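Long-range contacts in cell division control protein Cdc48 (PDB 5E7P), which probably binds and hydrolyses ATP as a member of the AAA ATPase family, and was crystallised with ADP bound: residues 521-527 and 645-651; 532-536 and 582-586; 440-444 and 458-464. All coordinates share one frame; numbering follows the deposited sequence.

Overall arrangement
Along the chain contact 3 closes first, and contact 2 is then nested inside the loop that contact 1 closes. Contacts 1 and 2 belong to one AAA module and reach the same five-stranded parallel sheet. Strand 521-525 leads through the phosphate-binding loop into helix 534-539, and Leu524 packs directly on Val536, so the strand pair is tied directly to the ADP site; the two centres lie about 10 Å apart. Contact 3 joins helices 427-448 and 456-462 on the opposite side of the chain's centre. Its centre is about 45 Å from that of contact 1 and 37 Å from that of contact 2, well away from this nucleotide site.

Contact 1: 521-527 and 645-651; sequences GVLLYGP and LERLVFV
With chi1 at 60°, Tyr525 sets CG between its own backbone N and carbonyl carbon, and the ring lies back across strand 645-650. In Phe650 CG is instead anti to the backbone N (chi1 171°), which sends its ring along the backbone of Tyr525 with CD1 3.3 Å from Tyr525 O, near the plane of the phenyl ring. The two rings are tilted by only 25° but slid apart, so they barely overlap; what lies over the tyrosine is instead Phe650 CA, 4.1 Å from the Tyr525 ring centroid, a CH-pi contact. Val649 O sits over the same face nearer the rim, while Leu648 CB meets the ring edge in plane. Phe741, from outside the pair, packs edge-to-face with Tyr525.

On the other face of the sheet Leu524 CD1 touches Val649 CG1 at 3.6 Å and Val651 CG2 at 3.8 Å, and Val522 CG1 reaches Val649 CG2 at 4.0 Å; helix 491-506 packs on this side against Leu524 and Val651. The backbones run parallel, joined by alternating bonds such as Leu523 N to Arg647 O (3.0 Å), Tyr525 N to Val649 O and, at the end, Val651 N to Tyr525 O (2.9 Å). Strand 645-650 lies at one edge of the sheet, and 521-525 pairs on its other flank with 623-629. The order 5-1-4-3-2, with the strand next to the edge, 521-525, running into the ADP-binding loop at Pro527, is that of the AAA core of the P-loop NTPase fold.

Contact 2: 532-536 and 582-586; sequences KTFVV and VFLDE. With ADP (adenosine-5'-diphosphate), chain D.
The Walker A and Walker B elements of a AAA nucleotide site meet here: Lys532 and Thr533 end the phosphate-binding loop, while Asp585 ends the hydrophobic strand 580-585 and Glu586 follows it at the N-cap of the next helix. Thr533 OG1 faces the carboxylate of Asp585 and lies equally near both oxygens, 3.3 Å from Asp585 OD1 and from Asp585 OD2, at most weakly bonded. Lys532 is bent twice near its end (chi3 -75°, chi4 -67°), which brings NZ close to both Thr533 OG1 and the beta-phosphate, with Lys532 NZ 3.5 Å from ADP O2B. Lys532 NZ gives a weak hydrogen bond to Thr533 OG1, whereas Asp585 OD1 is 4.0 Å from Lys532 NZ, too far for a salt bridge. Asp585 OD2 is also bonded to a glycerol, probably from the crystallisation liquor, and Asp585 OD1 accepts a weak bond from Glu586 N.

Deeper in the core the contact is apolar. Val536 CG1 stands over the centre of the Phe583 ring, 3.5 Å from its centroid and 9° off the ring normal, a CH-pi contact; the opposite face has Asp585 N above it, offset toward the rim. The ring edge is turned toward Thr533 OG1.

The ADP is gripped by backbone N-H groups. Phe534 N donates to the alpha-phosphate oxygen ADP O2A at 2.7 Å, Thr533 N adds a weak bond to the same oxygen, and Gly529 N and Gly531 N bind the nucleotide too. The Phe534 ring turns a face to the ribose, with ADP C2' above its centre, and its CD2 lies 3.6 Å from ADP C4 of the adenine. The pairing of phosphate-binding loop and acidic strand end is that of P-loop NTPases.

Contact 3: 440-444 and 458-464; sequences RAAAR and DLEGALT
Arg440 runs from helix 427-448 along the flank of helix 456-462, and its CB is the first atom to meet Asp458, 3.6 Å from Asp458 OD1. Further out, Arg440 CD passes 3.9 Å from Asp458 O, helped by a bend at chi2 (-136°). Arg440 NE is held within its own helix by a salt bridge to Glu436. The guanidinium then lays one face over the carbonyl of Gly461: Arg440 CZ is 3.3 Å from Gly461 O, and this oxygen stands above the plane, offset toward the rim, where the angles are too poor for a hydrogen bond from Arg440 NH1 or NH2. At the tip, Arg440 NH2 comes to 3.8 Å from Thr464 OG1.

The two helices, joined by a short connection, are consistent with the small helical lid of a AAA module. Gly461 O has donors nearer home: Thr464 OG1 bonds to it at 2.7 Å in the carbonyl plane, and Thr464 N does so too.

One turn beyond Arg440, the guanidinium of Arg444 turns its edge to the carboxylate of Asp458, nearly coplanar with it (15°); this salt bridge is modelled too short, so its details are doubtful. Asp458 OD2 also accepts from Arg455 N, and Arg444 NH1 donates to Val453 O in the connecting loop.

Contact 1: 521-527 and 645-651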
loop_
_atom_site.group_PDB
_atom_site.type_symbol
_atom_site.label_atom_id
_atom_site.label_comp_id
_atom_site.label_asym_id
_atom_site.label_seq_id
_atom_site.Cartn_x
_atom_site.Cartn_y
_atom_site.Cartn_z
ATOM N N GLY A 521 -22.259 -14.243 4.013
ATOM C CA GLY A 521 -21.853 -13.391 2.912
ATOM C C GLY A 521 -22.609 -12.078 2.942
ATOM O O GLY A 521 -23.807 -12.041 3.233
ATOM N N VAL A 522 -21.907 -10.993 2.641
ATOM C CA VAL A 522 -22.491 -9.663 2.716
ATOM C C VAL A 522 -22.583 -8.995 1.347
ATOM O O VAL A 522 -21.603 -8.946 0.602
ATOM C CB VAL A 522 -21.669 -8.760 3.656
ATOM C CG1 VAL A 522 -22.238 -7.347 3.670
ATOM C CG2 VAL A 522 -21.639 -9.350 5.061
ATOM N N LEU A 523 -23.769 -8.490 1.018
ATOM C CA LEU A 523 -23.928 -7.636 -0.152
ATOM C C LEU A 523 -24.134 -6.189 0.276
ATOM O O LEU A 523 -25.162 -5.836 0.850
ATOM C CB LEU A 523 -25.096 -8.084 -1.029
ATOM C CG LEU A 523 -25.305 -7.160 -2.236
ATOM C CD1 LEU A 523 -24.138 -7.259 -3.204
ATOM C CD2 LEU A 523 -26.622 -7.439 -2.942
ATOM N N LEU A 524 -23.139 -5.357 -0.006
ATOM C CA LEU A 524 -23.182 -3.951 0.351
ATOM C C LEU A 524 -23.590 -3.145 -0.877
ATOM O O LEU A 524 -22.940 -3.221 -1.916
ATOM C CB LEU A 524 -21.804 -3.513 0.838
ATOM C CG LEU A 524 -21.695 -2.242 1.675
ATOM C CD1 LEU A 524 -22.516 -2.363 2.938
ATOM C CD2 LEU A 524 -20.250 -1.998 2.021
ATOM N N TYR A 525 -24.674 -2.384 -0.771
ATOM C CA TYR A 525 -25.178 -1.642 -1.924
ATOM C C TYR A 525 -25.761 -0.283 -1.553
ATOM O O TYR A 525 -26.436 -0.133 -0.533
ATOM C CB TYR A 525 -26.216 -2.469 -2.692
ATOM C CG TYR A 525 -27.427 -2.846 -1.867
ATOM C CD1 TYR A 525 -27.438 -4.011 -1.109
ATOM C CD2 TYR A 525 -28.554 -2.038 -1.844
ATOM C CE1 TYR A 525 -28.538 -4.357 -0.353
ATOM C CE2 TYR A 525 -29.657 -2.375 -1.092
ATOM C CZ TYR A 525 -29.645 -3.536 -0.347
ATOM O OH TYR A 525 -30.744 -3.878 0.405
ATOM N N GLY A 526 -25.497 0.705 -2.399
ATOM C CA GLY A 526 -26.042 2.036 -2.212
ATOM C C GLY A 526 -25.780 2.905 -3.424
ATOM O O GLY A 526 -25.064 2.495 -4.336
ATOM N N PRO A 527 -26.364 4.113 -3.445
ATOM C CA PRO A 527 -26.133 5.067 -4.533
ATOM C C PRO A 527 -24.678 5.520 -4.549
ATOM O O PRO A 527 -24.024 5.479 -3.506
ATOM C CB PRO A 527 -27.057 6.235 -4.176
ATOM C CG PRO A 527 -27.264 6.123 -2.706
ATOM C CD PRO A 527 -27.247 4.660 -2.402
ATOM N N LEU A 645 -24.327 -14.671 -0.584
ATOM C CA LEU A 645 -24.432 -13.262 -0.209
ATOM C C LEU A 645 -25.844 -12.943 0.272
ATOM O O LEU A 645 -26.655 -12.409 -0.485
ATOM C CB LEU A 645 -24.062 -12.364 -1.393
ATOM C CG LEU A 645 -22.605 -11.914 -1.552
ATOM C CD1 LEU A 645 -21.629 -13.061 -1.342
ATOM C CD2 LEU A 645 -22.398 -11.278 -2.918
ATOM N N GLU A 646 -26.133 -13.264 1.530
ATOM C CA GLU A 646 -27.503 -13.191 2.036
ATOM C C GLU A 646 -27.758 -12.040 3.013
ATOM O O GLU A 646 -28.906 -11.670 3.258
ATOM C CB GLU A 646 -27.908 -14.521 2.678
ATOM C CG GLU A 646 -27.074 -14.913 3.883
ATOM C CD GLU A 646 -27.626 -16.137 4.595
ATOM O OE1 GLU A 646 -27.116 -17.253 4.347
ATOM O OE2 GLU A 646 -28.572 -15.982 5.400
ATOM N N ARG A 647 -26.694 -11.481 3.574
ATOM C CA ARG A 647 -26.838 -10.335 4.463
ATOM C C ARG A 647 -26.803 -9.040 3.656
ATOM O O ARG A 647 -25.732 -8.543 3.299
ATOM C CB ARG A 647 -25.752 -10.338 5.539
ATOM C CG ARG A 647 -25.821 -9.157 6.489
ATOM C CD ARG A 647 -25.144 -9.481 7.807
ATOM N NE ARG A 647 -25.881 -10.503 8.542
ATOM C CZ ARG A 647 -25.438 -11.107 9.639
ATOM N NH1 ARG A 647 -24.250 -10.795 10.139
ATOM N NH2 ARG A 647 -26.186 -12.027 10.235
ATOM N N LEU A 648 -27.986 -8.503 3.372
ATOM C CA LEU A 648 -28.122 -7.299 2.561
ATOM C C LEU A 648 -27.987 -6.033 3.398
ATOM O O LEU A 648 -28.868 -5.707 4.192
ATOM C CB LEU A 648 -29.469 -7.296 1.837
ATOM C CG LEU A 648 -29.528 -7.892 0.428
ATOM C CD1 LEU A 648 -28.985 -9.317 0.388
ATOM C CD2 LEU A 648 -30.957 -7.845 -0.097
ATOM N N VAL A 649 -26.879 -5.323 3.218
ATOM C CA VAL A 649 -26.674 -4.056 3.907
ATOM C C VAL A 649 -26.840 -2.892 2.935
ATOM O O VAL A 649 -26.049 -2.727 2.005
ATOM C CB VAL A 649 -25.286 -3.973 4.561
ATOM C CG1 VAL A 649 -25.145 -2.667 5.333
ATOM C CG2 VAL A 649 -25.050 -5.165 5.475
ATOM N N PHE A 650 -27.877 -2.092 3.155
ATOM C CA PHE A 650 -28.130 -0.922 2.323
ATOM C C PHE A 650 -27.474 0.322 2.914
ATOM O O PHE A 650 -27.732 0.687 4.060
ATOM C CB PHE A 650 -29.636 -0.703 2.143
ATOM C CG PHE A 650 -29.986 0.599 1.477
ATOM C CD1 PHE A 650 -29.380 0.972 0.289
ATOM C CD2 PHE A 650 -30.934 1.443 2.031
ATOM C CE1 PHE A 650 -29.702 2.169 -0.323
ATOM C CE2 PHE A 650 -31.262 2.639 1.422
ATOM C CZ PHE A 650 -30.646 3.002 0.243
ATOM N N VAL A 651 -26.615 0.959 2.125
ATOM C CA VAL A 651 -25.977 2.202 2.532
ATOM C C VAL A 651 -26.820 3.383 2.069
ATOM O O VAL A 651 -26.833 3.726 0.884
ATOM C CB VAL A 651 -24.555 2.326 1.950
ATOM C CG1 VAL A 651 -23.932 3.660 2.338
ATOM C CG2 VAL A 651 -23.687 1.164 2.418
#

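Contact 2: 532-536 and 582-586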
loop_
_atom_site.group_PDB
_atom_site.type_symbol
_atom_site.label_atom_id
_atom_site.label_comp_id
_atom_site.label_asym_id
_atom_site.label_seq_id
_atom_site.Cartn_x
_atom_site.Cartn_y
_atom_site.Cartn_z
ATOM N N LYS A 532 -19.974 3.308 0.132
ATOM C CA LYS A 532 -20.104 1.855 0.196
ATOM C C LYS A 532 -18.778 1.146 -0.081
ATOM O O LYS A 532 -18.507 0.088 0.479
ATOM C CB LYS A 532 -21.196 1.354 -0.751
ATOM C CG LYS A 532 -21.222 2.051 -2.091
ATOM C CD LYS A 532 -22.040 1.268 -3.099
ATOM C CE LYS A 532 -21.273 0.050 -3.593
ATOM N NZ LYS A 532 -20.073 0.427 -4.403
ATOM N N THR A 533 -17.948 1.734 -0.935
ATOM C CA THR A 533 -16.611 1.203 -1.176
ATOM C C THR A 533 -15.608 1.791 -0.184
ATOM O O THR A 533 -14.751 1.083 0.352
ATOM C CB THR A 533 -16.148 1.471 -2.629
ATOM O OG1 THR A 533 -16.898 0.646 -3.529
ATOM C CG2 THR A 533 -14.666 1.160 -2.793
ATOM N N PHE A 534 -15.740 3.088 0.066
ATOM C CA PHE A 534 -14.843 3.816 0.957
ATOM C C PHE A 534 -14.768 3.189 2.350
ATOM O O PHE A 534 -13.685 3.029 2.911
ATOM C CB PHE A 534 -15.295 5.275 1.060
ATOM C CG PHE A 534 -14.294 6.180 1.716
ATOM C CD1 PHE A 534 -12.966 6.165 1.326
ATOM C CD2 PHE A 534 -14.686 7.063 2.704
ATOM C CE1 PHE A 534 -12.044 7.004 1.921
ATOM C CE2 PHE A 534 -13.769 7.904 3.303
ATOM C CZ PHE A 534 -12.445 7.871 2.913
ATOM N N VAL A 535 -15.923 2.830 2.901
ATOM C CA VAL A 535 -15.976 2.277 4.248
ATOM C C VAL A 535 -15.374 0.865 4.333
ATOM O O VAL A 535 -14.836 0.478 5.370
ATOM C CB VAL A 535 -17.414 2.302 4.817
ATOM C CG1 VAL A 535 -18.284 1.241 4.155
ATOM C CG2 VAL A 535 -17.389 2.122 6.324
ATOM N N VAL A 536 -15.450 0.110 3.241
ATOM C CA VAL A 536 -14.870 -1.229 3.197
ATOM C C VAL A 536 -13.349 -1.147 3.249
ATOM O O VAL A 536 -12.695 -1.942 3.922
ATOM C CB VAL A 536 -15.297 -1.993 1.927
ATOM C CG1 VAL A 536 -14.568 -3.320 1.826
ATOM C CG2 VAL A 536 -16.787 -2.224 1.933
ATOM N N VAL A 582 -12.712 -11.298 1.735
ATOM C CA VAL A 582 -12.773 -11.334 0.283
ATOM C C VAL A 582 -13.687 -10.223 -0.210
ATOM O O VAL A 582 -14.908 -10.299 -0.067
ATOM C CB VAL A 582 -13.291 -12.688 -0.230
ATOM C CG1 VAL A 582 -13.336 -12.695 -1.752
ATOM C CG2 VAL A 582 -12.412 -13.803 0.277
ATOM N N PHE A 583 -13.089 -9.185 -0.783
ATOM C CA PHE A 583 -13.845 -8.032 -1.254
ATOM C C PHE A 583 -14.065 -8.097 -2.766
ATOM O O PHE A 583 -13.133 -7.924 -3.550
ATOM C CB PHE A 583 -13.129 -6.733 -0.871
ATOM C CG PHE A 583 -13.900 -5.486 -1.210
ATOM C CD1 PHE A 583 -15.278 -5.521 -1.367
ATOM C CD2 PHE A 583 -13.244 -4.279 -1.382
ATOM C CE1 PHE A 583 -15.987 -4.375 -1.686
ATOM C CE2 PHE A 583 -13.947 -3.128 -1.696
ATOM C CZ PHE A 583 -15.322 -3.176 -1.850
ATOM N N LEU A 584 -15.310 -8.349 -3.159
ATOM C CA LEU A 584 -15.700 -8.350 -4.563
ATOM C C LEU A 584 -16.425 -7.050 -4.903
ATOM O O LEU A 584 -17.655 -6.993 -4.908
ATOM C CB LEU A 584 -16.603 -9.548 -4.865
ATOM C CG LEU A 584 -16.051 -10.931 -4.506
ATOM C CD1 LEU A 584 -17.101 -12.010 -4.741
ATOM C CD2 LEU A 584 -14.791 -11.235 -5.300
ATOM N N ASP A 585 -15.656 -6.000 -5.170
ATOM C CA ASP A 585 -16.241 -4.719 -5.538
ATOM C C ASP A 585 -16.776 -4.786 -6.960
ATOM O O ASP A 585 -16.262 -5.544 -7.782
ATOM C CB ASP A 585 -15.221 -3.590 -5.406
ATOM C CG ASP A 585 -15.868 -2.218 -5.429
ATOM O OD1 ASP A 585 -17.098 -2.141 -5.218
ATOM O OD2 ASP A 585 -15.152 -1.220 -5.651
ATOM N N GLU A 586 -17.803 -3.988 -7.237
ATOM C CA GLU A 586 -18.509 -4.019 -8.516
ATOM C C GLU A 586 -18.900 -5.451 -8.876
ATOM O O GLU A 586 -18.604 -5.941 -9.966
ATOM C CB GLU A 586 -17.671 -3.377 -9.623
ATOM C CG GLU A 586 -18.498 -2.838 -10.780
ATOM C CD GLU A 586 -17.645 -2.202 -11.862
ATOM O OE1 GLU A 586 -18.217 -1.753 -12.881
ATOM O OE2 GLU A 586 -16.407 -2.153 -11.696
HETATM P PB ADP D . -19.101 4.509 -5.042
HETATM O O1B ADP D . -19.229 5.737 -5.911
HETATM O O2B ADP D . -18.654 3.287 -5.807
HETATM O O3B ADP D . -20.282 4.270 -4.127
HETATM P PA ADP D . -17.924 5.533 -2.635
HETATM O O1A ADP D . -19.368 5.819 -2.304
HETATM O O2A ADP D . -17.081 4.711 -1.698
HETATM O O3A ADP D . -17.834 4.850 -4.095
HETATM O "O5'" ADP D . -17.176 6.949 -2.795
HETATM C "C5'" ADP D . -15.764 7.025 -2.981
HETATM C "C4'" ADP D . -15.285 8.414 -2.570
HETATM O "O4'" ADP D . -16.341 9.156 -1.951
HETATM C "C3'" ADP D . -14.153 8.334 -1.559
HETATM O "O3'" ADP D . -12.892 8.580 -2.186
HETATM C "C2'" ADP D . -14.453 9.404 -0.529
HETATM O "O2'" ADP D . -13.546 10.501 -0.675
HETATM C "C1'" ADP D . -15.874 9.872 -0.802
HETATM N N9 ADP D . -16.706 9.519 0.372
HETATM C C8 ADP D . -17.745 8.664 0.359
HETATM N N7 ADP D . -18.302 8.545 1.591
HETATM C C5 ADP D . -17.609 9.341 2.423
HETATM C C6 ADP D . -17.673 9.684 3.862
HETATM N N6 ADP D . -18.614 9.134 4.665
HETATM N N1 ADP D . -16.763 10.561 4.342
HETATM C C2 ADP D . -15.825 11.105 3.544
HETATM N N3 ADP D . -15.707 10.842 2.229
HETATM C C4 ADP D . -16.557 9.982 1.617
#

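Contact 3: 440-444 and 458-464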
loop_
_atom_site.group_PDB
_atom_site.type_symbol
_atom_site.label_atom_id
_atom_site.label_comp_id
_atom_site.label_asym_id
_atom_site.label_seq_id
_atom_site.Cartn_x
_atom_site.Cartn_y
_atom_site.Cartn_z
ATOM N N ARG A 440 16.777 12.002 15.960
ATOM C CA ARG A 440 16.306 12.997 16.912
ATOM C C ARG A 440 17.043 12.853 18.239
ATOM O O ARG A 440 17.305 13.842 18.928
ATOM C CB ARG A 440 14.798 12.863 17.122
ATOM C CG ARG A 440 14.013 12.815 15.824
ATOM C CD ARG A 440 12.778 13.688 15.882
ATOM N NE ARG A 440 12.291 14.009 14.544
ATOM C CZ ARG A 440 11.417 14.974 14.280
ATOM N NH1 ARG A 440 10.931 15.717 15.264
ATOM N NH2 ARG A 440 11.034 15.199 13.031
ATOM N N ALA A 441 17.379 11.615 18.588
ATOM C CA ALA A 441 18.136 11.338 19.801
ATOM C C ALA A 441 19.584 11.789 19.647
ATOM O O ALA A 441 20.170 12.356 20.569
ATOM C CB ALA A 441 18.072 9.858 20.140
ATOM N N ALA A 442 20.155 11.535 18.474
ATOM C CA ALA A 442 21.534 11.920 18.194
ATOM C C ALA A 442 21.679 13.436 18.101
ATOM O O ALA A 442 22.733 13.988 18.413
ATOM C CB ALA A 442 22.019 11.257 16.917
ATOM N N ALA A 443 20.614 14.104 17.665
ATOM C CA ALA A 443 20.612 15.559 17.571
ATOM C C ALA A 443 20.500 16.174 18.960
ATOM O O ALA A 443 21.146 17.179 19.259
ATOM C CB ALA A 443 19.474 16.036 16.682
ATOM N N ARG A 444 19.679 15.562 19.807
ATOM C CA ARG A 444 19.528 16.009 21.185
ATOM C C ARG A 444 20.813 15.735 21.954
ATOM O O ARG A 444 21.167 16.467 22.878
ATOM C CB ARG A 444 18.362 15.284 21.859
ATOM C CG ARG A 444 17.959 15.871 23.205
ATOM C CD ARG A 444 17.246 14.851 24.086
ATOM N NE ARG A 444 16.522 13.848 23.309
ATOM C CZ ARG A 444 16.845 12.558 23.272
ATOM N NH1 ARG A 444 17.877 12.109 23.972
ATOM N NH2 ARG A 444 16.133 11.717 22.538
ATOM N N ASP A 458 11.039 11.335 20.677
ATOM C CA ASP A 458 11.701 11.075 19.403
ATOM C C ASP A 458 10.817 10.286 18.446
ATOM O O ASP A 458 10.720 10.614 17.264
ATOM C CB ASP A 458 13.010 10.321 19.632
ATOM C CG ASP A 458 13.923 11.031 20.605
ATOM O OD1 ASP A 458 13.950 12.280 20.594
ATOM O OD2 ASP A 458 14.612 10.341 21.385
ATOM N N LEU A 459 10.180 9.239 18.962
ATOM C CA LEU A 459 9.309 8.401 18.148
ATOM C C LEU A 459 8.073 9.174 17.710
ATOM O O LEU A 459 7.658 9.091 16.555
ATOM C CB LEU A 459 8.905 7.137 18.907
ATOM C CG LEU A 459 10.054 6.225 19.341
ATOM C CD1 LEU A 459 9.517 4.921 19.900
ATOM C CD2 LEU A 459 11.009 5.961 18.189
ATOM N N GLU A 460 7.490 9.927 18.636
ATOM C CA GLU A 460 6.322 10.741 18.326
ATOM C C GLU A 460 6.678 11.852 17.344
ATOM O O GLU A 460 5.884 12.194 16.467
ATOM C CB GLU A 460 5.718 11.330 19.602
ATOM C CG GLU A 460 4.497 12.200 19.361
ATOM C CD GLU A 460 3.709 12.461 20.629
ATOM O OE1 GLU A 460 4.004 13.460 21.321
ATOM O OE2 GLU A 460 2.797 11.662 20.932
ATOM N N GLY A 461 7.877 12.408 17.494
ATOM C CA GLY A 461 8.367 13.425 16.581
ATOM C C GLY A 461 8.621 12.849 15.201
ATOM O O GLY A 461 8.461 13.532 14.188
ATOM N N ALA A 462 9.014 11.579 15.165
ATOM C CA ALA A 462 9.269 10.883 13.911
ATOM C C ALA A 462 7.987 10.748 13.094
ATOM O O ALA A 462 8.019 10.777 11.865
ATOM C CB ALA A 462 9.870 9.511 14.182
ATOM N N LEU A 463 6.861 10.607 13.784
ATOM C CA LEU A 463 5.569 10.437 13.125
ATOM C C LEU A 463 5.151 11.668 12.319
ATOM O O LEU A 463 4.268 11.585 11.464
ATOM C CB LEU A 463 4.487 10.088 14.151
ATOM C CG LEU A 463 4.697 8.802 14.953
ATOM C CD1 LEU A 463 3.513 8.532 15.865
ATOM C CD2 LEU A 463 4.937 7.624 14.026
ATOM N N THR A 464 5.782 12.805 12.591
ATOM C CA THR A 464 5.457 14.035 11.875
ATOM C C THR A 464 6.155 14.119 10.517
ATOM O O THR A 464 5.836 14.993 9.709
ATOM C CB THR A 464 5.813 15.292 12.696
ATOM O OG1 THR A 464 7.238 15.447 12.748
ATOM C CG2 THR A 464 5.252 15.194 14.113
#